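Local coordinates for protein endonuclease and methylase LlaGI (Lactococcus lactis, PDB 5FFJ) that is a nuclease-deleted form of a restriction-modification enzyme that recognises a specific DNA sequence, probably methylates adenine within it and carries a helicase-like ATPase, at residues A[817-822]-A[871-876]; A[878-883]-A[900-905]; A[1193-1198]-A[1282-1287]; A[1236-1241]-A[1276-1281]. All blocks are in the same frame, centred on the assembly; numbering follows the deposited sequence.

Interaction 1: residues A[817-822]-A[871-876]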
# COMPACT_ATOMS: atom_id res chain seq x y z
N ASP A 817 0.09 -19.61 8.91
CA ASP A 817 -0.09 -18.48 9.80
C ASP A 817 0.26 -18.94 11.21
O ASP A 817 -0.55 -19.61 11.86
CB ASP A 817 -1.52 -17.95 9.74
CG ASP A 817 -1.77 -16.81 10.71
OD1 ASP A 817 -0.79 -16.17 11.15
OD2 ASP A 817 -2.95 -16.55 11.03
N THR A 818 1.46 -18.61 11.67
CA THR A 818 1.98 -19.14 12.94
C THR A 818 1.05 -18.80 14.09
O THR A 818 1.04 -19.49 15.11
CB THR A 818 3.38 -18.60 13.28
OG1 THR A 818 3.28 -17.27 13.81
CG2 THR A 818 4.27 -18.58 12.05
N PHE A 819 0.27 -17.73 13.93
CA PHE A 819 -0.69 -17.34 14.94
C PHE A 819 -1.84 -18.34 15.00
O PHE A 819 -2.25 -18.76 16.08
CB PHE A 819 -1.21 -15.94 14.67
CG PHE A 819 -0.19 -14.85 14.85
CD1 PHE A 819 0.61 -14.81 15.98
CD2 PHE A 819 -0.03 -13.87 13.89
CE1 PHE A 819 1.55 -13.81 16.15
CE2 PHE A 819 0.91 -12.87 14.05
CZ PHE A 819 1.70 -12.84 15.19
N GLU A 820 -2.36 -18.71 13.83
CA GLU A 820 -3.47 -19.65 13.74
C GLU A 820 -3.01 -21.07 14.10
O GLU A 820 -3.83 -21.94 14.39
CB GLU A 820 -4.08 -19.64 12.34
CG GLU A 820 -5.41 -20.38 12.21
CD GLU A 820 -6.57 -19.65 12.85
OE1 GLU A 820 -7.36 -19.02 12.11
OE2 GLU A 820 -6.70 -19.71 14.09
N SER A 821 -1.70 -21.30 14.07
CA SER A 821 -1.16 -22.62 14.39
C SER A 821 -1.54 -23.05 15.80
O SER A 821 -2.08 -24.14 16.00
CB SER A 821 0.36 -22.62 14.24
OG SER A 821 0.74 -22.38 12.90
N THR A 822 -1.27 -22.19 16.78
CA THR A 822 -1.52 -22.51 18.18
C THR A 822 -2.96 -22.20 18.61
O THR A 822 -3.29 -22.26 19.79
CB THR A 822 -0.57 -21.73 19.11
OG1 THR A 822 -0.69 -20.32 18.85
CG2 THR A 822 0.87 -22.16 18.89
N ILE A 871 -6.98 -10.03 11.81
CA ILE A 871 -7.70 -11.28 11.99
C ILE A 871 -7.80 -11.62 13.47
O ILE A 871 -6.88 -11.34 14.24
CB ILE A 871 -7.01 -12.45 11.24
CG1 ILE A 871 -6.88 -12.14 9.74
CG2 ILE A 871 -7.79 -13.74 11.42
CD1 ILE A 871 -5.62 -12.70 9.11
N GLU A 872 -8.93 -12.20 13.86
CA GLU A 872 -9.16 -12.56 15.25
C GLU A 872 -8.53 -13.92 15.56
O GLU A 872 -8.85 -14.93 14.93
CB GLU A 872 -10.67 -12.60 15.54
N TYR A 873 -7.60 -13.91 16.51
CA TYR A 873 -6.97 -15.12 17.02
C TYR A 873 -7.32 -15.28 18.50
O TYR A 873 -6.52 -14.93 19.37
CB TYR A 873 -5.45 -15.07 16.84
CG TYR A 873 -5.02 -14.79 15.41
CD1 TYR A 873 -5.72 -15.31 14.33
CD2 TYR A 873 -3.90 -14.00 15.15
CE1 TYR A 873 -5.32 -15.06 13.03
CE2 TYR A 873 -3.50 -13.75 13.85
CZ TYR A 873 -4.21 -14.27 12.80
OH TYR A 873 -3.81 -14.02 11.50
N PRO A 874 -8.52 -15.82 18.80
CA PRO A 874 -9.10 -15.77 20.15
C PRO A 874 -8.19 -16.30 21.26
O PRO A 874 -8.15 -15.72 22.34
CB PRO A 874 -10.35 -16.66 20.02
CG PRO A 874 -10.70 -16.60 18.58
CD PRO A 874 -9.40 -16.54 17.86
N ARG A 875 -7.46 -17.38 20.99
CA ARG A 875 -6.63 -18.01 22.01
C ARG A 875 -5.38 -17.19 22.29
O ARG A 875 -4.82 -17.25 23.38
CB ARG A 875 -6.25 -19.43 21.59
CG ARG A 875 -6.39 -20.47 22.70
CD ARG A 875 -7.22 -21.69 22.30
NE ARG A 875 -6.38 -22.80 21.85
CZ ARG A 875 -6.71 -24.08 21.94
NH1 ARG A 875 -7.87 -24.45 22.47
NH2 ARG A 875 -5.88 -25.01 21.50
N LEU A 876 -4.95 -16.40 21.30
CA LEU A 876 -3.77 -15.55 21.46
C LEU A 876 -4.14 -14.21 22.08
O LEU A 876 -3.38 -13.64 22.86
CB LEU A 876 -3.07 -15.34 20.12
CG LEU A 876 -1.84 -14.43 20.13
CD1 LEU A 876 -0.74 -14.99 21.03
CD2 LEU A 876 -1.32 -14.22 18.72
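Phe-819 sets its CB and ring root obliquely against the CD2-CE2 side of the Tyr-873 ring, and these two residues bury the most surface here. The CB of Phe-819 comes to 3.3 Å from CE2 of Tyr-873, and CD2 of Phe-819 reaches the same CE2 at 3.5 Å. The two rings are neither stacked nor edge-to-face: their centroids lie 5.5 Å apart and their planes meet at 32°. On Phe-819 the opposite ortho carbon, CD1, is used differently, meeting CD2 of Leu-876 at 3.4 Å, so the ring touches both an aromatic and a branched aliphatic side chain. Tyr-873 has CG trans to its own carbonyl carbon (chi1 -54°), which sends the ring across toward segment 817-822 and its hydroxyl toward Asp-817. That carboxylate arrives from the opposite direction, its plane turned 55° from the ring, with OD2 2.7 Å from the Tyr-873 OH. The other oxygen of Asp-817, OD1, accepts a weak capping bond from Phe-819 N (3.4 Å), marking Asp-817 as the N-cap of the short helix 818-821. Nearer the solvent, Arg-875 brings NE to 3.8 Å from Thr-822 O, with the oxygen at the edge of the guanidinium. The contact joins helix 818-821, which follows edge strand 813-815 of the methyltransferase sheet, to the N-terminus of helix 874-885, where Glu-823 accepts bonds from the backbone N of Arg-875 and Leu-876. Helix 899-910 packs alongside both, through Leu-902 and Ser-903 on Phe-819 and Arg-905 on Leu-876.

Interaction 2: residues A[878-883]-A[900-905]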
# COMPACT_ATOMS: atom_id res chain seq x y z
N LYS A 878 -6.45 -13.82 24.25
CA LYS A 878 -6.63 -14.11 25.66
C LYS A 878 -5.29 -14.13 26.38
O LYS A 878 -5.19 -13.72 27.54
CB LYS A 878 -7.35 -15.45 25.84
CG LYS A 878 -7.72 -15.78 27.28
CD LYS A 878 -8.77 -14.82 27.83
CE LYS A 878 -9.07 -15.10 29.29
NZ LYS A 878 -9.38 -16.53 29.55
N SER A 879 -4.26 -14.59 25.69
CA SER A 879 -2.91 -14.58 26.24
C SER A 879 -2.45 -13.14 26.43
O SER A 879 -1.93 -12.78 27.49
CB SER A 879 -1.94 -15.33 25.32
OG SER A 879 -0.71 -15.57 25.98
N ILE A 880 -2.64 -12.32 25.39
CA ILE A 880 -2.37 -10.89 25.48
C ILE A 880 -3.18 -10.27 26.61
O ILE A 880 -2.67 -9.46 27.39
CB ILE A 880 -2.73 -10.17 24.15
CG1 ILE A 880 -1.81 -10.63 23.01
CG2 ILE A 880 -2.66 -8.65 24.32
CD1 ILE A 880 -0.39 -10.09 23.08
N ALA A 881 -4.45 -10.65 26.68
CA ALA A 881 -5.39 -10.07 27.64
C ALA A 881 -4.99 -10.34 29.09
O ALA A 881 -5.12 -9.48 29.95
CB ALA A 881 -6.78 -10.59 27.37
N ASP A 882 -4.51 -11.56 29.35
CA ASP A 882 -4.16 -11.97 30.71
C ASP A 882 -2.78 -11.46 31.13
O ASP A 882 -2.48 -11.42 32.33
CB ASP A 882 -4.21 -13.49 30.83
CG ASP A 882 -5.61 -14.05 30.63
OD1 ASP A 882 -6.59 -13.40 31.06
OD2 ASP A 882 -5.74 -15.14 30.04
N SER A 883 -1.96 -11.09 30.16
CA SER A 883 -0.59 -10.65 30.43
C SER A 883 -0.43 -9.14 30.27
O SER A 883 -0.42 -8.40 31.25
CB SER A 883 0.39 -11.37 29.51
OG SER A 883 0.04 -11.20 28.14
N TYR A 900 2.83 -6.94 15.88
CA TYR A 900 4.19 -7.08 16.38
C TYR A 900 4.18 -7.42 17.87
O TYR A 900 5.11 -8.05 18.37
CB TYR A 900 5.00 -5.81 16.11
CG TYR A 900 5.00 -4.78 17.22
CD1 TYR A 900 5.93 -4.84 18.25
CD2 TYR A 900 4.07 -3.74 17.24
CE1 TYR A 900 5.94 -3.90 19.26
CE2 TYR A 900 4.07 -2.80 18.25
CZ TYR A 900 5.01 -2.89 19.26
OH TYR A 900 5.02 -1.96 20.27
N VAL A 901 3.13 -7.01 18.56
CA VAL A 901 2.97 -7.34 19.98
C VAL A 901 2.42 -8.76 20.11
O VAL A 901 2.74 -9.47 21.07
CB VAL A 901 2.03 -6.35 20.70
CG1 VAL A 901 2.05 -6.61 22.20
CG2 VAL A 901 2.46 -4.92 20.41
N LEU A 902 1.60 -9.17 19.15
CA LEU A 902 1.14 -10.55 19.07
C LEU A 902 2.33 -11.47 18.82
O LEU A 902 2.43 -12.55 19.41
CB LEU A 902 0.11 -10.72 17.96
CG LEU A 902 -1.19 -9.91 18.07
CD1 LEU A 902 -2.09 -10.19 16.87
CD2 LEU A 902 -1.92 -10.21 19.37
N SER A 903 3.23 -11.04 17.94
CA SER A 903 4.40 -11.82 17.58
C SER A 903 5.30 -12.07 18.79
O SER A 903 5.81 -13.18 18.98
CB SER A 903 5.20 -11.12 16.48
OG SER A 903 4.44 -11.02 15.29
N ILE A 904 5.50 -11.04 19.61
CA ILE A 904 6.29 -11.18 20.82
C ILE A 904 5.59 -12.13 21.79
O ILE A 904 6.24 -12.96 22.43
CB ILE A 904 6.54 -9.82 21.51
CG1 ILE A 904 7.37 -8.91 20.60
CG2 ILE A 904 7.24 -10.01 22.85
CD1 ILE A 904 7.48 -7.48 21.09
N ARG A 905 4.27 -12.00 21.89
CA ARG A 905 3.48 -12.87 22.75
C ARG A 905 3.59 -14.32 22.29
O ARG A 905 4.00 -15.19 23.06
CB ARG A 905 2.01 -12.43 22.75
CG ARG A 905 1.08 -13.28 23.61
CD ARG A 905 1.33 -13.07 25.10
NE ARG A 905 2.47 -13.83 25.58
CZ ARG A 905 3.09 -13.60 26.74
NH1 ARG A 905 2.68 -12.62 27.54
NH2 ARG A 905 4.12 -14.36 27.10
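Arg-905 reaches from helix 899-910 along the side of helix 874-885, and each part of its chain has a different neighbour. Its CB touches CD1 of Ile-880 at 3.4 Å, and CG stays beside the same methyl at 3.6 Å; the two side chains slide past one another in opposite directions. CG lies trans to the backbone N (chi1 180°), and bends at the next two torsions then turn the chain along the neighbouring helix. CD accordingly comes to 3.3 Å from Ser-879 OG, which is oblique to the guanidinium, and NE lies 3.6 Å from the same Ser-879 OG. At the tip, NH1 lies 3.1 Å from Ser-883 OG, which sits at the guanidinium edge. That hydroxyl already donates to Ser-879 O (2.6 Å) within its own helix. The charge itself is paired outside the two segments: NH2 forms a salt bridge with Glu-941 and a weak hydrogen bond with Asn-909. Beside the arginine, Leu-902 CD2 meets Ile-880 CG1 at 3.7 Å, the side chains crossing at about a right angle. The segment axes are likewise nearly perpendicular, at 86°, and approach to 10.3 Å, a spacing filled by side chains. Helix 899-910 lies against sheet strand 915-922 through Tyr-900, consistent with the helix-covered sheet of a Rossmann-like N6-adenine methyltransferase, and places Ser-903 against Pro-855 and Pro-856 of the Asn-Pro-Pro-Tyr sequence, the family's characteristic catalytic motif.

Interaction 3: residues A[1193-1198]-A[1282-1287]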
# COMPACT_ATOMS: atom_id res chain seq x y z
N ALA A 1193 2.43 21.99 25.21
CA ALA A 1193 1.92 23.32 24.90
C ALA A 1193 0.48 23.45 25.38
O ALA A 1193 -0.19 22.46 25.65
CB ALA A 1193 2.00 23.58 23.40
N THR A 1194 0.02 24.69 25.48
CA THR A 1194 -1.36 24.97 25.87
C THR A 1194 -1.87 26.20 25.13
O THR A 1194 -1.14 27.18 24.95
CB THR A 1194 -1.50 25.18 27.39
OG1 THR A 1194 -2.87 25.45 27.72
CG2 THR A 1194 -0.64 26.33 27.86
N LEU A 1195 -3.13 26.14 24.70
CA LEU A 1195 -3.76 27.25 24.00
C LEU A 1195 -5.22 27.36 24.40
O LEU A 1195 -5.98 26.40 24.28
CB LEU A 1195 -3.64 27.07 22.48
CG LEU A 1195 -4.16 28.22 21.61
CD1 LEU A 1195 -3.53 29.54 22.01
CD2 LEU A 1195 -3.89 27.92 20.14
N ILE A 1196 -5.62 28.53 24.90
CA ILE A 1196 -6.98 28.73 25.35
C ILE A 1196 -7.90 29.00 24.16
O ILE A 1196 -7.49 29.63 23.18
CB ILE A 1196 -7.07 29.90 26.35
CG1 ILE A 1196 -8.45 29.94 27.02
CG2 ILE A 1196 -6.76 31.23 25.67
CD1 ILE A 1196 -8.49 30.79 28.27
N SER A 1197 -9.12 28.49 24.24
CA SER A 1197 -10.09 28.63 23.15
C SER A 1197 -11.44 29.12 23.66
O SER A 1197 -11.86 28.77 24.76
CB SER A 1197 -10.26 27.30 22.41
OG SER A 1197 -11.28 27.39 21.44
N GLU A 1198 -12.09 29.92 22.83
CA GLU A 1198 -13.41 30.45 23.14
C GLU A 1198 -14.50 29.56 22.54
O GLU A 1198 -15.69 29.78 22.75
CB GLU A 1198 -13.54 31.87 22.59
CG GLU A 1198 -14.61 32.71 23.24
CD GLU A 1198 -14.65 34.12 22.68
OE1 GLU A 1198 -13.86 34.42 21.76
OE2 GLU A 1198 -15.47 34.93 23.17
N ASP A 1282 -6.07 36.96 27.07
CA ASP A 1282 -6.62 38.09 26.33
C ASP A 1282 -6.00 38.16 24.94
O ASP A 1282 -6.68 38.47 23.96
CB ASP A 1282 -6.35 39.40 27.09
CG ASP A 1282 -7.43 40.44 26.85
OD1 ASP A 1282 -8.50 40.34 27.48
OD2 ASP A 1282 -7.20 41.35 26.03
N LEU A 1283 -4.71 37.85 24.87
CA LEU A 1283 -3.98 37.88 23.60
C LEU A 1283 -4.39 36.73 22.68
O LEU A 1283 -4.59 36.94 21.48
CB LEU A 1283 -2.48 37.80 23.87
CG LEU A 1283 -1.58 37.95 22.65
CD1 LEU A 1283 -1.58 39.39 22.16
CD2 LEU A 1283 -0.17 37.49 22.96
N HIS A 1284 -4.51 35.54 23.24
CA HIS A 1284 -4.75 34.34 22.45
C HIS A 1284 -6.20 34.20 22.00
O HIS A 1284 -6.50 33.44 21.08
CB HIS A 1284 -4.33 33.10 23.25
CG HIS A 1284 -2.86 33.04 23.54
ND1 HIS A 1284 -2.33 32.28 24.56
CD2 HIS A 1284 -1.81 33.66 22.94
CE1 HIS A 1284 -1.02 32.43 24.58
NE2 HIS A 1284 -0.68 33.26 23.61
N LEU A 1285 -7.10 34.92 22.66
CA LEU A 1285 -8.49 34.94 22.25
C LEU A 1285 -8.68 35.94 21.11
O LEU A 1285 -9.43 35.68 20.17
CB LEU A 1285 -9.41 35.30 23.42
CG LEU A 1285 -9.56 34.28 24.55
CD1 LEU A 1285 -10.48 34.82 25.64
CD2 LEU A 1285 -10.08 32.95 24.02
N ASN A 1286 -7.98 37.06 21.19
CA ASN A 1286 -8.05 38.10 20.17
C ASN A 1286 -6.94 37.94 19.13
O ASN A 1286 -6.45 38.92 18.56
CB ASN A 1286 -7.96 39.48 20.81
CG ASN A 1286 -9.07 39.74 21.80
OD1 ASN A 1286 -10.21 40.01 21.42
ND2 ASN A 1286 -8.74 39.67 23.09
N TYR A 1287 -6.56 36.69 18.87
CA TYR A 1287 -5.43 36.38 17.99
C TYR A 1287 -5.62 36.85 16.54
O TYR A 1287 -4.65 37.01 15.81
CB TYR A 1287 -5.18 34.87 18.00
CG TYR A 1287 -6.28 34.07 17.33
CD1 TYR A 1287 -6.22 33.77 15.98
CD2 TYR A 1287 -7.38 33.62 18.05
CE1 TYR A 1287 -7.22 33.04 15.36
CE2 TYR A 1287 -8.38 32.89 17.44
CZ TYR A 1287 -8.30 32.60 16.10
OH TYR A 1287 -9.29 31.88 15.47
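Leu-1195, Ile-1196 and Glu-1198 meet His-1284 and Leu-1285 by van der Waals packing, and no hydrogen bond passes between the two segments. CD1 of Leu-1195 rests 3.9 Å from His-1284 CB and approaches the imidazole obliquely. From the next residue, Ile-1196 CG2 reaches the same CB, also at 3.9 Å, with the two side chains at roughly a right angle. This methyl lies between the backbone N and carbonyl carbon of Ile-1196, while CG1 takes the place trans to N, so it is the short branch that faces the helix. Leu-1285 works through one methyl: its CD2 meets Ile-1196 CG2 at 4.1 Å and Glu-1198 CB at 3.9 Å. Polar bonding lies beside this apolar layer. Both imidazole nitrogens have partners beyond the segments, ND1 with Tyr-1241 OH and NE2 with Thr-1392 OG1, which should fix the ring's rotation. The contact thus sets the C-terminal end of helix 1270-1285 against edge strand 1194-1197, which pairs antiparallel with strand 1180-1184, while helix 1377-1398 packs against His-1284 through Val-1388.

Interaction 4: residues A[1236-1241]-A[1276-1281]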
# COMPACT_ATOMS: atom_id res chain seq x y z
N GLU A 1236 -8.11 31.60 39.75
CA GLU A 1236 -7.53 30.26 39.77
C GLU A 1236 -7.40 29.73 38.34
O GLU A 1236 -6.41 29.08 38.00
CB GLU A 1236 -8.39 29.31 40.60
CG GLU A 1236 -7.76 27.95 40.84
CD GLU A 1236 -6.48 28.02 41.64
OE1 GLU A 1236 -6.27 29.04 42.34
OE2 GLU A 1236 -5.67 27.07 41.58
N PHE A 1237 -8.41 30.01 37.52
CA PHE A 1237 -8.41 29.58 36.13
C PHE A 1237 -7.21 30.14 35.37
O PHE A 1237 -6.47 29.39 34.73
CB PHE A 1237 -9.71 30.02 35.45
CG PHE A 1237 -9.88 29.49 34.06
CD1 PHE A 1237 -10.33 28.20 33.85
CD2 PHE A 1237 -9.61 30.29 32.96
CE1 PHE A 1237 -10.49 27.71 32.57
CE2 PHE A 1237 -9.77 29.81 31.67
CZ PHE A 1237 -10.22 28.51 31.48
N TYR A 1238 -7.02 31.45 35.45
CA TYR A 1238 -5.92 32.09 34.74
C TYR A 1238 -4.57 31.80 35.40
O TYR A 1238 -3.53 31.84 34.74
CB TYR A 1238 -6.15 33.60 34.65
CG TYR A 1238 -7.36 33.95 33.81
CD1 TYR A 1238 -7.42 33.59 32.47
CD2 TYR A 1238 -8.43 34.64 34.36
CE1 TYR A 1238 -8.52 33.91 31.70
CE2 TYR A 1238 -9.54 34.96 33.59
CZ TYR A 1238 -9.58 34.59 32.27
OH TYR A 1238 -10.67 34.90 31.50
N TYR A 1239 -4.59 31.48 36.69
CA TYR A 1239 -3.36 31.07 37.37
C TYR A 1239 -2.81 29.79 36.75
O TYR A 1239 -1.61 29.68 36.51
CB TYR A 1239 -3.59 30.83 38.86
CG TYR A 1239 -2.43 30.11 39.50
CD1 TYR A 1239 -1.18 30.70 39.57
CD2 TYR A 1239 -2.59 28.83 40.02
CE1 TYR A 1239 -0.11 30.04 40.14
CE2 TYR A 1239 -1.52 28.16 40.60
CZ TYR A 1239 -0.29 28.77 40.66
OH TYR A 1239 0.78 28.12 41.23
N VAL A 1240 -3.69 28.83 36.50
CA VAL A 1240 -3.31 27.60 35.84
C VAL A 1240 -2.69 27.92 34.49
O VAL A 1240 -1.62 27.41 34.15
CB VAL A 1240 -4.51 26.65 35.65
CG1 VAL A 1240 -4.12 25.43 34.82
CG2 VAL A 1240 -5.05 26.22 37.01
N TYR A 1241 -3.37 28.76 33.72
CA TYR A 1241 -2.92 29.12 32.38
C TYR A 1241 -1.56 29.81 32.43
O TYR A 1241 -0.74 29.63 31.53
CB TYR A 1241 -3.94 30.02 31.69
CG TYR A 1241 -3.81 30.04 30.18
CD1 TYR A 1241 -3.84 28.85 29.46
CD2 TYR A 1241 -3.68 31.23 29.49
CE1 TYR A 1241 -3.72 28.86 28.08
CE2 TYR A 1241 -3.57 31.24 28.11
CZ TYR A 1241 -3.59 30.05 27.41
OH TYR A 1241 -3.48 30.07 26.05
N ILE A 1276 -0.23 37.57 34.18
CA ILE A 1276 0.21 37.17 32.85
C ILE A 1276 -0.70 36.10 32.29
O ILE A 1276 -0.84 35.96 31.07
CB ILE A 1276 1.67 36.67 32.89
CG1 ILE A 1276 2.58 37.82 33.32
CG2 ILE A 1276 2.10 36.11 31.53
CD1 ILE A 1276 4.02 37.44 33.50
N GLY A 1277 -1.34 35.34 33.17
CA GLY A 1277 -2.34 34.38 32.76
C GLY A 1277 -3.47 35.07 32.04
O GLY A 1277 -3.93 34.62 31.00
N ARG A 1278 -3.91 36.20 32.60
CA ARG A 1278 -4.99 36.97 32.00
C ARG A 1278 -4.56 37.58 30.67
O ARG A 1278 -5.29 37.50 29.68
CB ARG A 1278 -5.46 38.07 32.95
CG ARG A 1278 -6.19 37.56 34.18
CD ARG A 1278 -6.97 38.68 34.86
NE ARG A 1278 -8.35 38.27 35.16
CZ ARG A 1278 -8.75 37.72 36.31
NH1 ARG A 1278 -7.89 37.50 37.29
NH2 ARG A 1278 -10.02 37.39 36.47
N LYS A 1279 -3.38 38.19 30.65
CA LYS A 1279 -2.88 38.84 29.44
C LYS A 1279 -2.72 37.84 28.31
O LYS A 1279 -3.16 38.09 27.18
CB LYS A 1279 -1.55 39.54 29.72
CG LYS A 1279 -1.64 40.66 30.73
CD LYS A 1279 -0.30 41.35 30.91
CE LYS A 1279 -0.39 42.47 31.93
NZ LYS A 1279 0.88 43.23 32.03
N LEU A 1280 -2.08 36.72 28.61
CA LEU A 1280 -1.90 35.65 27.63
C LEU A 1280 -3.24 35.22 27.05
O LEU A 1280 -3.39 35.08 25.83
CB LEU A 1280 -1.20 34.45 28.27
CG LEU A 1280 0.31 34.59 28.47
CD1 LEU A 1280 0.81 33.52 29.42
CD2 LEU A 1280 1.03 34.50 27.14
N SER A 1281 -4.22 35.01 27.93
CA SER A 1281 -5.56 34.63 27.50
C SER A 1281 -6.17 35.71 26.62
O SER A 1281 -6.71 35.42 25.55
CB SER A 1281 -6.47 34.39 28.71
OG SER A 1281 -7.80 34.15 28.30
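Helices 1236-1241 and 1276-1281 cross at 80°, with segment axes approaching to 7.7 Å. The backbones come closest at Tyr-1238 and Gly-1277, whose CA atoms are 4.7 Å apart. Gly-1277, with no side chain, presents a bare backbone at this closest approach, and its CA points a hydrogen at Tyr-1238 O in a CA-H...O contact (3.4 Å, 154° at the hydrogen). This close-packed pair belongs to the C-terminal specificity domain of the Type ISP enzyme, the part expected to read the target sequence, although the nearest atom of the contact stands about 17 Å from the bound DNA. Around the crossing point, Tyr-1238 and Tyr-1241 both reach toward the Gly-1277 to Ser-1281 turn. With CG trans to the carbonyl carbon, the Tyr-1238 ring is carried alongside Arg-1278, whose CA lies over one ring face. Tyr-1238 CD2 in turn stands above the centre of the guanidinium, 3.7 Å from CZ of Arg-1278. The two planes are 52° apart, so this is not a parallel stack; the guanidinium's NH1 is engaged in a salt bridge with Asp-1235. At the ring's edge, Ser-1281 OG comes within 3.5 Å of Tyr-1238 CE1. Tyr-1241 turns its own edge to the helix backbone: CD2 lies 3.7 Å from Gly-1277 O in the ring plane, and CE2 is 3.8 Å from Ser-1281 N. Leu-1280 CB reaches that same CE2 obliquely.

The four contacts form two separate clusters. Interactions 1 and 2, in the methyltransferase part, share helix 874-885, have centres 11 Å apart and touch each other through helix 899-910. Interactions 3 and 4, in the specificity domain, share helix 1270-1285, with interaction 4 nested inside the chain loop that interaction 3 closes. Tyr-1241 OH of interaction 4 also makes a probable hydrogen bond to Ile-1196 N of interaction 3. All four are largely buried, although interaction 1 reaches solvent at Thr-822 and Arg-875. Interaction 1 is aromatic with a carboxylate, interaction 2 turns on an arginine chain whose charge is paired with Glu-941, interaction 3 is apolar, and interaction 4 depends on backbone proximity and aromatic rings.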